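Local coordinates for nucleoporin NUP82 (Saccharomyces cerevisiae, PDB 3PBP), which serves as a structural component of the nuclear pore complex, its N-terminal domain interacting with the nucleoporin NUP116, at residues Ile307-Asn312 against Leu393-Asn398; Pro23-Phe27 against Phe37-Asn41; Leu218-Asn224 against His260-Asn264. The protein carries 1 engineered substitution. One frame throughout, in Å; residues are numbered along the deposited sequence.

Contact 1: residues Ile307-Asn312 against Leu393-Asn398; sequences IDNGQN and LSKSIN. Engineered in segment 393-398: Ser396 (natural residue Cys).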
loop_
_atom_site.group_PDB
_atom_site.type_symbol
_atom_site.label_atom_id
_atom_site.label_comp_id
_atom_site.label_asym_id
_atom_site.label_seq_id
_atom_site.Cartn_x
_atom_site.Cartn_y
_atom_site.Cartn_z
ATOM N N ILE A 307 -12.685 -9.853 -10.512
ATOM C CA ILE A 307 -13.798 -9.838 -11.459
ATOM C C ILE A 307 -13.921 -11.124 -12.293
ATOM O O ILE A 307 -15.022 -11.556 -12.624
ATOM C CB ILE A 307 -13.646 -8.639 -12.399
ATOM C CG1 ILE A 307 -14.377 -7.446 -11.821
ATOM C CG2 ILE A 307 -14.147 -8.954 -13.780
ATOM C CD1 ILE A 307 -14.208 -6.230 -12.705
ATOM N N ASP A 308 -12.791 -11.722 -12.648
ATOM C CA ASP A 308 -12.804 -12.957 -13.417
ATOM C C ASP A 308 -11.650 -13.859 -12.993
ATOM O O ASP A 308 -11.218 -13.805 -11.844
ATOM C CB ASP A 308 -12.708 -12.660 -14.911
ATOM C CG ASP A 308 -11.427 -11.953 -15.288
ATOM O OD1 ASP A 308 -10.438 -12.048 -14.529
ATOM O OD2 ASP A 308 -11.407 -11.313 -16.358
ATOM N N ASN A 309 -11.155 -14.681 -13.916
ATOM C CA ASN A 309 -10.053 -15.599 -13.622
ATOM C C ASN A 309 -8.769 -15.225 -14.325
ATOM O O ASN A 309 -7.894 -16.074 -14.507
ATOM C CB ASN A 309 -10.427 -17.017 -14.030
ATOM C CG ASN A 309 -11.602 -17.547 -13.246
ATOM O OD1 ASN A 309 -11.526 -17.702 -12.017
ATOM N ND2 ASN A 309 -12.707 -17.820 -13.944
ATOM N N GLY A 310 -8.658 -13.960 -14.720
ATOM C CA GLY A 310 -7.473 -13.496 -15.418
ATOM C C GLY A 310 -6.860 -12.282 -14.756
ATOM O O GLY A 310 -6.370 -11.385 -15.447
ATOM N N GLN A 311 -6.890 -12.253 -13.423
ATOM C CA GLN A 311 -6.332 -11.147 -12.644
ATOM C C GLN A 311 -7.011 -9.796 -12.843
ATOM O O GLN A 311 -6.467 -8.772 -12.425
ATOM C CB GLN A 311 -4.845 -10.983 -12.928
ATOM C CG GLN A 311 -3.988 -12.104 -12.426
ATOM C CD GLN A 311 -2.527 -11.863 -12.720
ATOM O OE1 GLN A 311 -2.168 -10.863 -13.353
ATOM N NE2 GLN A 311 -1.670 -12.775 -12.262
ATOM N N ASN A 312 -8.181 -9.774 -13.483
ATOM C CA ASN A 312 -8.889 -8.512 -13.669
ATOM C C ASN A 312 -9.591 -8.157 -12.348
ATOM O O ASN A 312 -10.334 -8.967 -11.784
ATOM C CB ASN A 312 -9.891 -8.608 -14.831
ATOM C CG ASN A 312 -9.207 -8.538 -16.207
ATOM O OD1 ASN A 312 -8.405 -7.637 -16.484
ATOM N ND2 ASN A 312 -9.534 -9.486 -17.071
ATOM N N LEU A 393 -17.964 -6.462 -18.221
ATOM C CA LEU A 393 -16.724 -5.707 -18.310
ATOM C C LEU A 393 -15.521 -6.604 -18.611
ATOM O O LEU A 393 -14.658 -6.248 -19.411
ATOM C CB LEU A 393 -16.494 -4.943 -17.001
ATOM C CG LEU A 393 -15.233 -4.079 -16.889
ATOM C CD1 LEU A 393 -15.136 -3.096 -18.047
ATOM C CD2 LEU A 393 -15.269 -3.345 -15.566
ATOM N N SER A 394 -15.457 -7.770 -17.979
ATOM C CA SER A 394 -14.331 -8.660 -18.219
ATOM C C SER A 394 -14.472 -9.346 -19.563
ATOM O O SER A 394 -13.477 -9.661 -20.200
ATOM C CB SER A 394 -14.199 -9.703 -17.107
ATOM O OG SER A 394 -15.144 -10.736 -17.262
ATOM N N LYS A 395 -15.706 -9.570 -20.001
ATOM C CA LYS A 395 -15.929 -10.213 -21.292
ATOM C C LYS A 395 -15.383 -9.326 -22.389
ATOM O O LYS A 395 -14.673 -9.793 -23.275
ATOM C CB LYS A 395 -17.420 -10.477 -21.524
ATOM C CG LYS A 395 -17.976 -11.548 -20.596
ATOM C CD LYS A 395 -19.480 -11.760 -20.743
ATOM C CE LYS A 395 -19.975 -12.788 -19.723
ATOM N NZ LYS A 395 -21.448 -12.999 -19.798
ATOM N N SER A 396 -15.701 -8.040 -22.321
ATOM C CA SER A 396 -15.220 -7.117 -23.329
ATOM C C SER A 396 -13.701 -6.945 -23.258
ATOM O O SER A 396 -13.046 -6.778 -24.287
ATOM C CB SER A 396 -15.936 -5.763 -23.208
ATOM O OG SER A 396 -15.759 -5.179 -21.941
ATOM N N ILE A 397 -13.132 -7.000 -22.055
ATOM C CA ILE A 397 -11.684 -6.860 -21.924
ATOM C C ILE A 397 -11.043 -8.057 -22.608
ATOM O O ILE A 397 -10.089 -7.918 -23.371
ATOM C CB ILE A 397 -11.199 -6.853 -20.447
ATOM C CG1 ILE A 397 -11.704 -5.607 -19.717
ATOM C CG2 ILE A 397 -9.679 -6.889 -20.409
ATOM C CD1 ILE A 397 -11.248 -5.522 -18.279
ATOM N N ASN A 398 -11.591 -9.235 -22.340
ATOM C CA ASN A 398 -11.055 -10.463 -22.899
ATOM C C ASN A 398 -11.440 -10.709 -24.356
ATOM O O ASN A 398 -10.729 -11.412 -25.076
ATOM C CB ASN A 398 -11.458 -11.648 -22.012
ATOM C CG ASN A 398 -10.873 -11.545 -20.591
ATOM O OD1 ASN A 398 -9.678 -11.287 -20.412
ATOM N ND2 ASN A 398 -11.718 -11.751 -19.582
#

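Contact 2: residues Pro23-Phe27 against Phe37-Asn41; sequences PRYIF and FIQDN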
loop_
_atom_site.group_PDB
_atom_site.type_symbol
_atom_site.label_atom_id
_atom_site.label_comp_id
_atom_site.label_asym_id
_atom_site.label_seq_id
_atom_site.Cartn_x
_atom_site.Cartn_y
_atom_site.Cartn_z
ATOM N N PRO A 23 -11.491 -13.492 23.330
ATOM C CA PRO A 23 -11.392 -13.287 21.876
ATOM C C PRO A 23 -11.652 -14.564 21.063
ATOM O O PRO A 23 -11.087 -15.621 21.369
ATOM C CB PRO A 23 -9.966 -12.748 21.697
ATOM C CG PRO A 23 -9.214 -13.383 22.840
ATOM C CD PRO A 23 -10.193 -13.267 23.993
ATOM N N ARG A 24 -12.503 -14.463 20.035
ATOM C CA ARG A 24 -12.849 -15.609 19.175
ATOM C C ARG A 24 -12.694 -15.335 17.681
ATOM O O ARG A 24 -13.192 -14.334 17.159
ATOM C CB ARG A 24 -14.295 -16.052 19.413
ATOM C CG ARG A 24 -14.589 -16.590 20.795
ATOM C CD ARG A 24 -16.083 -16.670 20.990
ATOM N NE ARG A 24 -16.575 -18.038 20.946
ATOM C CZ ARG A 24 -17.827 -18.363 20.640
ATOM N NH1 ARG A 24 -18.713 -17.411 20.341
ATOM N NH2 ARG A 24 -18.198 -19.638 20.643
ATOM N N TYR A 25 -12.026 -16.242 16.981
ATOM C CA TYR A 25 -11.838 -16.075 15.550
ATOM C C TYR A 25 -12.190 -17.341 14.806
ATOM O O TYR A 25 -12.198 -18.425 15.370
ATOM C CB TYR A 25 -10.398 -15.697 15.240
ATOM C CG TYR A 25 -9.895 -14.532 16.059
ATOM C CD1 TYR A 25 -9.442 -14.718 17.371
ATOM C CD2 TYR A 25 -9.855 -13.242 15.522
ATOM C CE1 TYR A 25 -8.954 -13.649 18.127
ATOM C CE2 TYR A 25 -9.369 -12.166 16.270
ATOM C CZ TYR A 25 -8.920 -12.377 17.572
ATOM O OH TYR A 25 -8.440 -11.318 18.321
ATOM N N ILE A 26 -12.483 -17.189 13.526
ATOM C CA ILE A 26 -12.828 -18.323 12.691
ATOM C C ILE A 26 -12.339 -18.045 11.272
ATOM O O ILE A 26 -12.456 -16.926 10.773
ATOM C CB ILE A 26 -14.356 -18.562 12.695
ATOM C CG1 ILE A 26 -14.687 -19.798 11.859
ATOM C CG2 ILE A 26 -15.085 -17.311 12.183
ATOM C CD1 ILE A 26 -16.153 -20.124 11.832
ATOM N N PHE A 27 -11.764 -19.059 10.637
ATOM C CA PHE A 27 -11.249 -18.930 9.270
ATOM C C PHE A 27 -11.573 -20.221 8.536
ATOM O O PHE A 27 -11.812 -21.263 9.166
ATOM C CB PHE A 27 -9.735 -18.762 9.278
ATOM C CG PHE A 27 -9.247 -17.735 10.242
ATOM C CD1 PHE A 27 -9.275 -16.374 9.907
ATOM C CD2 PHE A 27 -8.771 -18.121 11.503
ATOM C CE1 PHE A 27 -8.834 -15.409 10.811
ATOM C CE2 PHE A 27 -8.327 -17.165 12.417
ATOM C CZ PHE A 27 -8.358 -15.799 12.070
ATOM N N PHE A 37 -10.753 -22.561 14.160
ATOM C CA PHE A 37 -11.491 -21.868 15.209
ATOM C C PHE A 37 -10.595 -21.564 16.402
ATOM O O PHE A 37 -10.005 -22.477 16.976
ATOM C CB PHE A 37 -12.643 -22.784 15.632
ATOM C CG PHE A 37 -13.618 -22.161 16.583
ATOM C CD1 PHE A 37 -14.466 -21.142 16.172
ATOM C CD2 PHE A 37 -13.734 -22.639 17.883
ATOM C CE1 PHE A 37 -15.418 -20.616 17.042
ATOM C CE2 PHE A 37 -14.680 -22.119 18.754
ATOM C CZ PHE A 37 -15.525 -21.105 18.330
ATOM N N ILE A 38 -10.476 -20.292 16.771
ATOM C CA ILE A 38 -9.642 -19.913 17.919
ATOM C C ILE A 38 -10.499 -19.461 19.109
ATOM O O ILE A 38 -11.384 -18.607 18.974
ATOM C CB ILE A 38 -8.642 -18.789 17.569
ATOM C CG1 ILE A 38 -7.680 -19.277 16.491
ATOM C CG2 ILE A 38 -7.856 -18.387 18.811
ATOM C CD1 ILE A 38 -6.580 -18.308 16.193
ATOM N N GLN A 39 -10.222 -20.040 20.275
ATOM C CA GLN A 39 -10.977 -19.738 21.491
ATOM C C GLN A 39 -10.215 -20.218 22.736
ATOM O O GLN A 39 -9.761 -21.369 22.797
ATOM C CB GLN A 39 -12.342 -20.410 21.378
ATOM C CG GLN A 39 -13.083 -20.658 22.660
ATOM C CD GLN A 39 -14.407 -21.345 22.386
ATOM O OE1 GLN A 39 -15.343 -20.737 21.835
ATOM N NE2 GLN A 39 -14.491 -22.627 22.741
ATOM N N ASP A 40 -10.070 -19.325 23.713
ATOM C CA ASP A 40 -9.344 -19.623 24.949
ATOM C C ASP A 40 -7.900 -20.010 24.690
ATOM O O ASP A 40 -7.360 -20.899 25.344
ATOM C CB ASP A 40 -10.010 -20.756 25.733
ATOM C CG ASP A 40 -11.381 -20.371 26.260
ATOM O OD1 ASP A 40 -11.559 -19.173 26.613
ATOM O OD2 ASP A 40 -12.265 -21.270 26.335
ATOM N N ASN A 41 -7.275 -19.334 23.743
ATOM C CA ASN A 41 -5.889 -19.617 23.400
ATOM C C ASN A 41 -5.674 -21.040 22.911
ATOM O O ASN A 41 -4.615 -21.625 23.131
ATOM C CB ASN A 41 -4.971 -19.334 24.585
ATOM C CG ASN A 41 -5.031 -17.887 25.024
ATOM O OD1 ASN A 41 -4.793 -16.970 24.235
ATOM N ND2 ASN A 41 -5.351 -17.672 26.286
#

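Contact 3: residues Leu218-Asn224 against His260-Asn264; sequences LNEKDLN and HENWN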
loop_
_atom_site.group_PDB
_atom_site.type_symbol
_atom_site.label_atom_id
_atom_site.label_comp_id
_atom_site.label_asym_id
_atom_site.label_seq_id
_atom_site.Cartn_x
_atom_site.Cartn_y
_atom_site.Cartn_z
ATOM N N LEU A 218 4.562 -18.592 -8.250
ATOM C CA LEU A 218 4.130 -18.191 -9.579
ATOM C C LEU A 218 3.851 -19.420 -10.444
ATOM O O LEU A 218 4.751 -20.215 -10.687
ATOM C CB LEU A 218 5.234 -17.334 -10.203
ATOM C CG LEU A 218 4.942 -16.437 -11.404
ATOM C CD1 LEU A 218 3.921 -15.399 -11.024
ATOM C CD2 LEU A 218 6.209 -15.759 -11.845
ATOM N N ASN A 219 2.608 -19.599 -10.894
ATOM C CA ASN A 219 2.317 -20.751 -11.734
ATOM C C ASN A 219 2.673 -20.421 -13.170
ATOM O O ASN A 219 2.965 -19.271 -13.504
ATOM C CB ASN A 219 0.848 -21.205 -11.618
ATOM C CG ASN A 219 -0.165 -20.142 -12.052
ATOM O OD1 ASN A 219 0.120 -19.285 -12.879
ATOM N ND2 ASN A 219 -1.373 -20.231 -11.510
ATOM N N GLU A 220 2.655 -21.429 -14.026
ATOM C CA GLU A 220 3.030 -21.225 -15.414
ATOM C C GLU A 220 2.180 -20.207 -16.173
ATOM O O GLU A 220 2.713 -19.432 -16.959
ATOM C CB GLU A 220 3.025 -22.556 -16.159
ATOM C CG GLU A 220 3.902 -22.516 -17.385
ATOM C CD GLU A 220 3.721 -23.722 -18.265
ATOM O OE1 GLU A 220 2.591 -23.923 -18.777
ATOM O OE2 GLU A 220 4.714 -24.467 -18.441
ATOM N N LYS A 221 0.870 -20.226 -15.938
ATOM C CA LYS A 221 -0.069 -19.312 -16.582
ATOM C C LYS A 221 0.294 -17.883 -16.237
ATOM O O LYS A 221 0.412 -17.038 -17.125
ATOM C CB LYS A 221 -1.488 -19.609 -16.095
ATOM C CG LYS A 221 -2.578 -18.723 -16.639
ATOM C CD LYS A 221 -3.903 -19.102 -16.010
ATOM C CE LYS A 221 -5.015 -18.135 -16.420
ATOM N NZ LYS A 221 -6.292 -18.299 -15.632
ATOM N N ASP A 222 0.472 -17.618 -14.944
ATOM C CA ASP A 222 0.826 -16.283 -14.474
ATOM C C ASP A 222 2.230 -15.853 -14.887
ATOM O O ASP A 222 2.457 -14.675 -15.155
ATOM C CB ASP A 222 0.695 -16.184 -12.951
ATOM C CG ASP A 222 -0.747 -16.213 -12.488
ATOM O OD1 ASP A 222 -1.632 -15.755 -13.252
ATOM O OD2 ASP A 222 -0.990 -16.682 -11.352
ATOM N N LEU A 223 3.171 -16.793 -14.926
ATOM C CA LEU A 223 4.530 -16.451 -15.332
ATOM C C LEU A 223 4.526 -15.941 -16.784
ATOM O O LEU A 223 5.208 -14.967 -17.120
ATOM C CB LEU A 223 5.456 -17.666 -15.202
ATOM C CG LEU A 223 6.791 -17.559 -15.950
ATOM C CD1 LEU A 223 7.525 -16.313 -15.508
ATOM C CD2 LEU A 223 7.631 -18.787 -15.687
ATOM N N ASN A 224 3.747 -16.591 -17.643
ATOM C CA ASN A 224 3.694 -16.170 -19.026
ATOM C C ASN A 224 2.886 -14.904 -19.204
ATOM O O ASN A 224 3.123 -14.145 -20.136
ATOM C CB ASN A 224 3.149 -17.290 -19.918
ATOM C CG ASN A 224 4.188 -18.371 -20.178
ATOM O OD1 ASN A 224 5.299 -18.078 -20.620
ATOM N ND2 ASN A 224 3.839 -19.621 -19.895
ATOM N N HIS A 260 11.839 -16.019 -15.609
ATOM C CA HIS A 260 11.508 -17.123 -16.486
ATOM C C HIS A 260 12.656 -18.130 -16.598
ATOM O O HIS A 260 12.428 -19.316 -16.826
ATOM C CB HIS A 260 11.166 -16.597 -17.871
ATOM C CG HIS A 260 10.548 -17.625 -18.762
ATOM N ND1 HIS A 260 9.252 -17.523 -19.224
ATOM C CD2 HIS A 260 11.028 -18.797 -19.240
ATOM C CE1 HIS A 260 8.960 -18.592 -19.945
ATOM N NE2 HIS A 260 10.020 -19.382 -19.969
ATOM N N GLU A 261 13.889 -17.662 -16.435
ATOM C CA GLU A 261 15.045 -18.545 -16.537
ATOM C C GLU A 261 15.289 -19.365 -15.282
ATOM O O GLU A 261 15.881 -20.430 -15.344
ATOM C CB GLU A 261 16.314 -17.751 -16.819
ATOM C CG GLU A 261 16.283 -16.889 -18.061
ATOM C CD GLU A 261 17.638 -16.240 -18.341
ATOM O OE1 GLU A 261 18.540 -16.949 -18.843
ATOM O OE2 GLU A 261 17.806 -15.030 -18.042
ATOM N N ASN A 262 14.859 -18.877 -14.131
ATOM C CA ASN A 262 15.094 -19.619 -12.903
ATOM C C ASN A 262 13.837 -20.186 -12.284
ATOM O O ASN A 262 13.875 -20.752 -11.195
ATOM C CB ASN A 262 15.798 -18.728 -11.897
ATOM C CG ASN A 262 16.995 -18.069 -12.488
ATOM O OD1 ASN A 262 16.916 -16.956 -12.990
ATOM N ND2 ASN A 262 18.118 -18.767 -12.468
ATOM N N TRP A 263 12.724 -20.032 -12.985
ATOM C CA TRP A 263 11.458 -20.526 -12.496
ATOM C C TRP A 263 11.513 -22.043 -12.377
ATOM O O TRP A 263 11.941 -22.722 -13.315
ATOM C CB TRP A 263 10.349 -20.125 -13.463
ATOM C CG TRP A 263 9.004 -20.601 -13.050
ATOM C CD1 TRP A 263 8.306 -20.221 -11.944
ATOM C CD2 TRP A 263 8.175 -21.529 -13.749
ATOM N NE1 TRP A 263 7.088 -20.851 -11.912
ATOM C CE2 TRP A 263 6.979 -21.659 -13.011
ATOM C CE3 TRP A 263 8.322 -22.262 -14.931
ATOM C CZ2 TRP A 263 5.933 -22.493 -13.417
ATOM C CZ3 TRP A 263 7.277 -23.094 -15.336
ATOM C CH2 TRP A 263 6.098 -23.200 -14.578
ATOM N N ASN A 264 11.093 -22.560 -11.219
ATOM C CA ASN A 264 11.047 -24.003 -10.958
ATOM C C ASN A 264 9.626 -24.453 -11.283
ATOM O O ASN A 264 8.716 -24.223 -10.505
ATOM C CB ASN A 264 11.347 -24.270 -9.481
ATOM C CG ASN A 264 11.311 -25.746 -9.133
ATOM O OD1 ASN A 264 10.358 -26.463 -9.465
ATOM N ND2 ASN A 264 12.350 -26.209 -8.448
#

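Contact 1: residues Ile307-Asn312 against Leu393-Asn398
Asp308 faces Ser394 and Asn398 on one side of helix 387-399, and its carboxylate ties the helix to a tight loop. Its CB lies 3.9 Å from Ser394 OG. The next atom, CG, sits between the backbone N and the carbonyl carbon (chi1 62°), which turns the carboxylate across the mouth of its own loop while CG stays 4.0 Å from Ser394 CB. The two oxygens then divide the work. OD1 takes a hydrogen bond of 2.6 Å from Gly310 N, which approaches from above the carboxylate plane and closes an Asx turn, and a weak one from Asn312 N. OD2 has two donors. Asn312 ND2 reaches its syn lone pair in a nearly straight bond (2.7 Å, 175°), while Asn398 ND2 crosses from the helix on the anti side, 34° out of the carboxylate plane, at a longer 3.3 Å from OD2. OD2 lies close to the plane of both amides; the short bond, together with the partner of its OD1, should hold the Asn312 amide in its rotation, whereas the longer bond restrains Asn398 less.

The loop joins strands 299-306 and 313-319, neighbouring antiparallel strands in one sheet of the beta-propeller, and is pinched at its base by the backbone bond from Ile307 N to Asn312 O. Helix 387-399 lies between strands 380-385 and 413-419 of another sheet, so the contact sets the connecting loop of one blade against a helix inserted in another. Carbon contacts extend the interface from the carboxylate: Ile307 CG2 lies against Ser394 CB, and Ile307 CD1 meets Leu393 CD2 at 4.2 Å, these two side chains crossing at about a right angle. Further along, Ile397 CD1 approaches Asn312 OD1 to 4.0 Å from the opposite direction. That oxygen accepts a hydrogen bond from a basic side chain of another protein chain.

Contact 2: residues Pro23-Phe27 against Phe37-Asn41
The beta hairpin of strands 24-29 and 34-39, which begins one four-stranded antiparallel sheet of the beta-propeller, is joined here near its open end, with the axes of the two short strand segments 4.7 Å apart. Tyr25 and Ile38 form the hydrogen-bonded pair: Ile38 N donates to Tyr25 O at 2.9 Å, and Tyr25 N returns a longer bond of 3.2 Å to Ile38 O. Ile26 and Phe37 follow as a non-hydrogen-bonded pair.

On the face that carries Tyr25 and Ile38, both aromatic rings of strand 24-29 turn an edge to the isoleucine. Tyr25 CD1 meets Ile38 CB at 4.2 Å, and Phe27 CE2 meets Ile38 CD1 at 4.3 Å. Strands 70-73 and 79-83 pack over this side, and Tyr25 OH is hydrogen-bonded to Phe69 O.

On the other face, strand 434-440 covers Ile26 and Phe37, with Met440 touching both. Phe37 CG stands anti to its backbone N (chi1 -173°), which brings the ring's CD1 edge to Ile26 CB on the neighbouring strand. Arg24 and Gln39 run side by side in the same direction on this face; the bonds modelled from the guanidinium to Gln39 OE1 are doubtful, since the position of that oxygen is uncertain. The guanidinium plane stands 79° from the Phe37 ring, with Arg24 NH2 at the ring's edge, 3.8 Å from Phe37 CZ.

Contact 3: residues Leu218-Asn224 against His260-Asn264
The first turn of helix 220-235 lies beside the last turn of helix 243-262, with the CA atoms of Leu223 and His260 7.1 Å apart, while the chain just before the first helix passes the first residue beyond the second. That residue, Trp263, carries most of the contact. Its CG is anti to the backbone N (chi1 179°), which extends the indole toward the other helix. At its pyrrole edge NE1 donates a hydrogen bond of 2.7 Å to Leu218 O, bent to 150° and with the acceptor a little out of the ring plane. This gives the indole N-H a partner and fixes the turn of the ring.

One face of the indole receives Leu223. Its CD2 methyl sits over the five-membered ring, 3.7 Å from the centroid and 27° off the normal, a CH-pi contact offset toward the rim of the ring system. The two helices are consecutive and form a helical hairpin, and this packing joins the end where the chain enters it to the end where it leaves. The entry is capped by Asn219, the N-cap residue, whose OD1 accepts from Asp222 N nearly in line with its side-chain C=O.

At the benzene end of the indole, Glu220 brings the aliphatic base of its side chain up to the ring, with CB 3.5 Å from Trp263 CH2, the two side chains crossing at about a right angle. Leu223 CD2 serves a second ring as well, lying over a face of the His260 imidazole at 4.1 Å from ND1. The same imidazole turns its edge to Asn224, whose OD1 lies in the ring plane 3.8 Å from His260 CE1.

Overall arrangement
From the N terminus, contact 2 comes first and closes a short hairpin with nine residues between its segments. Contact 3 follows, bringing together the two ends of the helical hairpin 220-262. Contact 1 closes last and spans the longest run of chain, from the loop after strand 299-306 to helix 387-399. The three are in series, and none nests within or crosses another. Contacts 1 and 3 touch: Lys221 NZ is probably hydrogen-bonded to Asn309 O and Gln311 packs on Asp222, joining the helical hairpin to the 307-312 loop. Contact 2 lies across the chain's centre from contact 1, with nearest atoms about 21 Å apart.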